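Translation initiation factor eIF2b-like protein,Translation initiation factor eIF2b-like protein (Chaetomium thermophilum, PDB 4ZEM) is the beta subunit of eIF2B, the heterodecameric complex that probably acts in translation initiation as the guanine nucleotide exchange factor of eIF2. Local coordinates at residues D66-L69 / Y70-T74; H157-R160 / S161-D165. All blocks are in the same frame, centred on the assembly; numbering follows the deposited sequence.

Contact 1 (D66-L69 / Y70-T74); sequences DQLL and YRVQT
Leu68 and Val72 sit one turn apart on helix 65-82 and touch on its packed side. Leu68 CD1 lies 4.3 Å from Val72 CG2, a light apolar touch. Val72 puts CG2 beside its own backbone N, with CG1 anti to that N (chi1 172°), and this turns CG2 back toward the preceding turn. Both side chains are buried, between helix 43-59 (Val57, Leu53) and helix 88-104 (Ile100, Val96). Val72 N also donates to Leu68 O at 3.1 Å.

The other side is polar and looser. Asp66, Gln67 and Tyr70 are exposed. The Arg71 chain bends at chi2 (-54°), and this carries NE to a hydrogen bond with Lys61 O. Gln67 OE1 accepts from His63 N. Thr74 OG1 donates to Tyr70 O at 2.7 Å, while Thr74 N reaches the same oxygen at 2.9 Å. The two donors come from opposite faces of the carbonyl plane. Thr74 OG1 also lies 3.3 Å above the Tyr70 ring plane, nearer the ring edge than its centre.

The chemistry is that of an amphipathic helix: the apolar face joins neighbouring helices, and Gln67, Arg71 and Thr74 spend polar atoms on main-chain groups close by.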
# COMPACT_ATOMS: atom_id res chain seq x y z
N ASP A 66 -24.92 7.02 -3.46
CA ASP A 66 -24.37 8.18 -4.14
C ASP A 66 -23.85 9.19 -3.13
O ASP A 66 -22.80 9.80 -3.35
CB ASP A 66 -25.42 8.80 -5.05
CG ASP A 66 -25.75 7.93 -6.24
OD1 ASP A 66 -24.80 7.37 -6.85
OD2 ASP A 66 -26.94 7.77 -6.56
N GLN A 67 -24.57 9.36 -2.03
CA GLN A 67 -24.11 10.29 -0.99
C GLN A 67 -23.02 9.65 -0.12
O GLN A 67 -22.17 10.35 0.41
CB GLN A 67 -25.28 10.73 -0.10
CG GLN A 67 -26.34 11.58 -0.77
CD GLN A 67 -27.67 11.53 -0.03
OE1 GLN A 67 -27.83 10.75 0.92
NE2 GLN A 67 -28.62 12.35 -0.45
N LEU A 68 -23.03 8.33 -0.02
CA LEU A 68 -21.96 7.62 0.67
C LEU A 68 -20.65 7.73 -0.09
O LEU A 68 -19.59 7.95 0.51
CB LEU A 68 -22.32 6.15 0.89
CG LEU A 68 -21.25 5.34 1.63
CD1 LEU A 68 -20.88 6.00 2.97
CD2 LEU A 68 -21.69 3.90 1.83
N LEU A 69 -20.72 7.57 -1.40
CA LEU A 69 -19.56 7.70 -2.28
C LEU A 69 -18.99 9.10 -2.21
O LEU A 69 -17.77 9.29 -2.19
CB LEU A 69 -19.93 7.36 -3.72
CG LEU A 69 -20.34 5.92 -4.02
CD1 LEU A 69 -20.95 5.87 -5.41
CD2 LEU A 69 -19.13 5.00 -3.94
N TYR A 70 -19.87 10.09 -2.20
CA TYR A 70 -19.46 11.49 -2.14
C TYR A 70 -18.74 11.75 -0.81
O TYR A 70 -17.72 12.44 -0.78
CB TYR A 70 -20.66 12.43 -2.30
CG TYR A 70 -20.29 13.89 -2.13
CD1 TYR A 70 -19.95 14.67 -3.23
CD2 TYR A 70 -20.28 14.49 -0.88
CE1 TYR A 70 -19.60 15.99 -3.09
CE2 TYR A 70 -19.93 15.82 -0.72
CZ TYR A 70 -19.60 16.57 -1.83
OH TYR A 70 -19.26 17.89 -1.69
N ARG A 71 -19.28 11.19 0.27
CA ARG A 71 -18.70 11.38 1.60
C ARG A 71 -17.28 10.84 1.69
O ARG A 71 -16.38 11.52 2.18
CB ARG A 71 -19.55 10.70 2.67
CG ARG A 71 -20.84 11.41 2.98
CD ARG A 71 -20.56 12.85 3.34
NE ARG A 71 -21.77 13.55 3.74
CZ ARG A 71 -21.83 14.86 3.92
NH1 ARG A 71 -20.75 15.59 3.72
NH2 ARG A 71 -22.97 15.43 4.28
N VAL A 72 -17.11 9.61 1.22
CA VAL A 72 -15.81 8.95 1.25
C VAL A 72 -14.80 9.66 0.37
O VAL A 72 -13.64 9.85 0.76
CB VAL A 72 -15.94 7.47 0.83
CG1 VAL A 72 -14.57 6.84 0.67
CG2 VAL A 72 -16.77 6.71 1.85
N GLN A 73 -15.24 10.07 -0.81
CA GLN A 73 -14.34 10.73 -1.74
C GLN A 73 -13.90 12.10 -1.22
O GLN A 73 -12.73 12.47 -1.34
CB GLN A 73 -15.01 10.88 -3.11
CG GLN A 73 -14.45 12.03 -3.91
CD GLN A 73 -14.80 11.95 -5.37
OE1 GLN A 73 -15.44 11.00 -5.82
NE2 GLN A 73 -14.35 12.94 -6.13
N THR A 74 -14.83 12.83 -0.62
CA THR A 74 -14.51 14.13 -0.05
C THR A 74 -13.53 14.04 1.12
O THR A 74 -12.58 14.82 1.21
CB THR A 74 -15.78 14.86 0.44
OG1 THR A 74 -16.74 14.91 -0.63
CG2 THR A 74 -15.44 16.26 0.87

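Contact 2 (H157-R160 / S161-D165); sequences HALR and SEVMD
Arg160 starts with CG anti to its backbone N (chi1 -175°), runs on extended and then bends at chi3 (90°). Met164 begins differently, with CG beside its backbone N (chi1 -71°). These torsions lay the two side chains next to each other, one helical turn apart and pointing the same way. The sulfur comes over one face of the Arg160 guanidinium, near its centre. Met164 SD lies 4.1 Å from Arg160 CZ, so this is a van der Waals contact of a polarisable sulfur with a flat cation. Met164 N donates a hydrogen bond to Arg160 O at 3.1 Å. Met164 thus meets Arg160 twice, by its amide at the carbonyl and by its sulfur at the guanidinium.

A second pair lies on another flank of the helix. Leu159 CD1 meets Val163 CG2 at 3.6 Å, and the two branches meet at a slant. In the backbone, Val163 N donates to Leu159 O at 2.9 Å. Ser161 N and Glu162 N continue the i to i-4 pattern to His157 O and Ala158 O. His157 and Glu162 are exposed.

The stretch lies near the start of the long helix 154-182. Helix 43-59 receives Met164 on Arg54, Val57 and Ala58, and Val163 on Val57. Arg160 NH1 makes a weak hydrogen bond to Ala58 O in that helix. Leu159 and Arg160 both touch Trp62, in the loop between helices 43-59 and 65-82. On helix 88-104, Val163 packs on Ile100, while Leu159 and Glu162 touch Glu103.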
# COMPACT_ATOMS: atom_id res chain seq x y z
N HIS A 157 -28.95 1.07 6.58
CA HIS A 157 -28.30 0.41 7.70
C HIS A 157 -27.64 -0.90 7.29
O HIS A 157 -26.51 -1.18 7.69
CB HIS A 157 -29.31 0.15 8.81
CG HIS A 157 -28.73 -0.59 9.97
ND1 HIS A 157 -28.87 -1.96 10.13
CD2 HIS A 157 -28.00 -0.17 11.03
CE1 HIS A 157 -28.26 -2.34 11.23
NE2 HIS A 157 -27.72 -1.27 11.80
N ALA A 158 -28.34 -1.69 6.48
CA ALA A 158 -27.81 -2.98 6.05
C ALA A 158 -26.55 -2.80 5.21
O ALA A 158 -25.57 -3.53 5.38
CB ALA A 158 -28.86 -3.74 5.27
N LEU A 159 -26.58 -1.82 4.31
CA LEU A 159 -25.44 -1.53 3.45
C LEU A 159 -24.29 -0.99 4.29
O LEU A 159 -23.14 -1.38 4.09
CB LEU A 159 -25.85 -0.54 2.35
CG LEU A 159 -24.90 -0.03 1.25
CD1 LEU A 159 -23.84 0.95 1.73
CD2 LEU A 159 -24.29 -1.19 0.45
N ARG A 160 -24.62 -0.11 5.23
CA ARG A 160 -23.63 0.50 6.10
C ARG A 160 -22.83 -0.56 6.85
O ARG A 160 -21.61 -0.48 6.94
CB ARG A 160 -24.30 1.45 7.10
CG ARG A 160 -23.34 2.23 7.98
CD ARG A 160 -24.10 2.95 9.08
NE ARG A 160 -24.21 2.12 10.27
CZ ARG A 160 -23.62 2.38 11.44
NH1 ARG A 160 -22.88 3.47 11.59
NH2 ARG A 160 -23.78 1.55 12.46
N SER A 161 -23.54 -1.55 7.38
CA SER A 161 -22.91 -2.62 8.14
C SER A 161 -21.97 -3.45 7.28
O SER A 161 -20.87 -3.80 7.71
CB SER A 161 -23.97 -3.53 8.76
OG SER A 161 -23.37 -4.68 9.33
N GLU A 162 -22.41 -3.76 6.07
CA GLU A 162 -21.61 -4.58 5.17
C GLU A 162 -20.35 -3.86 4.68
O GLU A 162 -19.29 -4.47 4.54
CB GLU A 162 -22.46 -5.03 3.97
CG GLU A 162 -22.23 -6.48 3.55
CD GLU A 162 -22.70 -7.49 4.58
OE1 GLU A 162 -22.51 -8.70 4.35
OE2 GLU A 162 -23.27 -7.10 5.62
N VAL A 163 -20.47 -2.56 4.42
CA VAL A 163 -19.34 -1.76 3.98
C VAL A 163 -18.27 -1.64 5.06
O VAL A 163 -17.08 -1.77 4.78
CB VAL A 163 -19.77 -0.34 3.55
CG1 VAL A 163 -18.56 0.57 3.37
CG2 VAL A 163 -20.58 -0.41 2.27
N MET A 164 -18.70 -1.42 6.30
CA MET A 164 -17.77 -1.31 7.41
C MET A 164 -16.98 -2.60 7.59
O MET A 164 -15.77 -2.58 7.84
CB MET A 164 -18.52 -0.98 8.70
CG MET A 164 -19.08 0.44 8.77
SD MET A 164 -20.09 0.77 10.24
CE MET A 164 -18.90 0.48 11.55
N ASP A 165 -17.66 -3.73 7.44
CA ASP A 165 -17.03 -5.04 7.47
C ASP A 165 -15.96 -5.18 6.38
O ASP A 165 -14.85 -5.67 6.64
CB ASP A 165 -18.09 -6.14 7.35
CG ASP A 165 -18.70 -6.50 8.70
OD1 ASP A 165 -18.13 -6.10 9.74
OD2 ASP A 165 -19.75 -7.17 8.72

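Overall arrangement
Contact 1 comes first along the chain, on helix 65-82, and contact 2 follows on helix 154-182. Their centres are 14 Å apart, and both lie on the same side of the chain's centre, more than 20 Å from it. They meet directly where Leu68 CD2 packs against Leu159 CD1 at 3.7 Å. Helices 43-59 and 88-104 touch both contacts, with Val57 and Ile100 shared between them, and Trp62 is a further common neighbour. Both contacts thus belong to the N-terminal helical part, which precedes the Rossmann-like sheet part of this family. Together they join helices far apart in sequence into one packed unit.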